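Ispd/ispf bifunctional enzyme (Campylobacter jejuni, PDB 1W55) makes 4-diphosphocytidyl-2-C-methyl-D-erythritol from CTP and methylerythritol phosphate, and cyclises its 2-phosphate to methylerythritol cyclodiphosphate with release of CMP, in isoprenoid biosynthesis. Local coordinates at residues L26-N30 / L203-E209. Residues are numbered along the deposited sequence; the frame is centred on the assembly and turned at random.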
# COMPACT_ATOMS: atom_id res chain seq x y z
N LEU A 26 -20.69 -17.10 -5.32
CA LEU A 26 -19.33 -16.68 -4.99
C LEU A 26 -19.39 -15.64 -3.88
O LEU A 26 -20.27 -14.76 -3.92
CB LEU A 26 -18.63 -16.04 -6.18
CG LEU A 26 -18.34 -16.91 -7.41
CD1 LEU A 26 -17.85 -16.01 -8.54
CD2 LEU A 26 -17.34 -18.02 -7.09
N ARG A 27 -18.48 -15.72 -2.92
CA ARG A 27 -18.51 -14.77 -1.82
C ARG A 27 -17.70 -13.53 -2.11
O ARG A 27 -16.54 -13.61 -2.49
CB ARG A 27 -18.09 -15.43 -0.49
CG ARG A 27 -19.26 -15.68 0.47
CD ARG A 27 -20.43 -16.47 -0.16
NE ARG A 27 -21.43 -16.91 0.80
CZ ARG A 27 -22.27 -17.93 0.60
NH1 ARG A 27 -22.24 -18.60 -0.54
NH2 ARG A 27 -23.15 -18.27 1.53
N LEU A 28 -18.33 -12.38 -1.94
CA LEU A 28 -17.70 -11.08 -2.08
C LEU A 28 -17.83 -10.45 -0.70
O LEU A 28 -18.93 -10.08 -0.29
CB LEU A 28 -18.42 -10.21 -3.13
CG LEU A 28 -18.69 -10.80 -4.52
CD1 LEU A 28 -19.17 -9.71 -5.49
CD2 LEU A 28 -17.49 -11.54 -5.11
N GLY A 29 -16.72 -10.37 0.03
CA GLY A 29 -16.80 -10.06 1.45
C GLY A 29 -17.61 -11.15 2.12
O GLY A 29 -17.34 -12.33 1.89
N ASN A 30 -18.60 -10.76 2.93
CA ASN A 30 -19.48 -11.71 3.62
C ASN A 30 -20.66 -12.16 2.76
O ASN A 30 -21.36 -13.10 3.14
CB ASN A 30 -20.04 -11.13 4.92
CG ASN A 30 -19.18 -11.46 6.17
OD1 ASN A 30 -18.38 -12.41 6.18
ND2 ASN A 30 -19.37 -10.67 7.23
N LEU A 203 -13.23 -7.24 -7.78
CA LEU A 203 -14.21 -7.77 -6.84
C LEU A 203 -13.64 -7.94 -5.42
O LEU A 203 -12.46 -8.27 -5.27
CB LEU A 203 -14.79 -9.09 -7.37
CG LEU A 203 -15.64 -9.04 -8.65
CD1 LEU A 203 -16.01 -10.44 -9.12
CD2 LEU A 203 -16.90 -8.22 -8.45
N PRO A 204 -14.44 -7.70 -4.39
CA PRO A 204 -13.99 -7.94 -3.00
C PRO A 204 -13.79 -9.44 -2.78
O PRO A 204 -14.67 -10.21 -3.13
CB PRO A 204 -15.15 -7.41 -2.15
CG PRO A 204 -15.98 -6.58 -3.07
CD PRO A 204 -15.82 -7.19 -4.44
N THR A 205 -12.64 -9.83 -2.23
CA THR A 205 -12.32 -11.24 -2.01
C THR A 205 -13.16 -11.82 -0.85
O THR A 205 -13.65 -11.06 -0.01
CB THR A 205 -10.82 -11.40 -1.72
OG1 THR A 205 -10.46 -10.54 -0.63
CG2 THR A 205 -10.01 -10.84 -2.90
N PRO A 206 -13.32 -13.15 -0.80
CA PRO A 206 -14.25 -13.76 0.18
C PRO A 206 -13.77 -13.52 1.61
O PRO A 206 -12.56 -13.49 1.84
CB PRO A 206 -14.18 -15.26 -0.13
CG PRO A 206 -13.53 -15.37 -1.48
CD PRO A 206 -12.63 -14.17 -1.61
N SER A 207 -14.70 -13.36 2.54
CA SER A 207 -14.33 -13.26 3.95
C SER A 207 -13.72 -14.57 4.48
O SER A 207 -13.80 -15.65 3.84
CB SER A 207 -15.51 -12.80 4.79
OG SER A 207 -16.36 -13.88 5.14
N PHE A 208 -13.11 -14.47 5.65
CA PHE A 208 -12.38 -15.61 6.21
C PHE A 208 -13.22 -16.47 7.13
O PHE A 208 -12.68 -17.34 7.79
CB PHE A 208 -11.09 -15.15 6.92
CG PHE A 208 -10.06 -14.53 5.99
CD1 PHE A 208 -9.50 -13.29 6.28
CD2 PHE A 208 -9.68 -15.18 4.82
CE1 PHE A 208 -8.56 -12.70 5.40
CE2 PHE A 208 -8.74 -14.60 3.94
CZ PHE A 208 -8.18 -13.37 4.24
N GLU A 209 -14.54 -16.25 7.15
CA GLU A 209 -15.41 -17.05 8.02
C GLU A 209 -15.30 -18.53 7.74
O GLU A 209 -15.17 -18.96 6.57
CB GLU A 209 -16.88 -16.60 7.98
CG GLU A 209 -17.11 -15.22 8.58
CD GLU A 209 -18.58 -14.88 8.86
OE1 GLU A 209 -18.84 -14.05 9.77
OE2 GLU A 209 -19.47 -15.42 8.19
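Leu-28, Gly-29 and Asn-30 meet the 203-209 segment, extended from Leu-203 to Ser-207, through an apolar, a backbone and a polar contact in turn. Leu-28 lies against the start of 203-209: Leu-28 CD1 reaches Leu-203 CD2 at 4.0 Å, CB borders the ring of Pro-204 at CD, and the CA-H of Leu-28 points at Pro-204 O (CA to O 3.3 Å). Tyr-36 of helix 33-42 packs on both Leu-28 and Pro-204. Gly-29 forms a single beta bridge with Pro-206: Gly-29 N donates to Thr-205 O (3.1 Å). Ser-207 N donates to Gly-29 O (2.9 Å). Asn-30 takes a third bond, from Ser-207 OG to Asn-30 OD1 (2.7 Å), the hydroxyl approaching 20° off the amide plane. A chi1 of 84° keeps OG close over the Ser-207 backbone and directs it to that amide. Glu-209 comes alongside Asn-30 OD1, but its carboxylate is salt-bridged to Lys-364 and Arg-335 of a second subunit. Pro-206 has no N-H to give, and Gly-29 pairs instead with the residues flanking it; this ties the 27-32 hairpin of the cytidylyltransferase part to the linker entering strand 210-224 of the cyclodiphosphate synthase part.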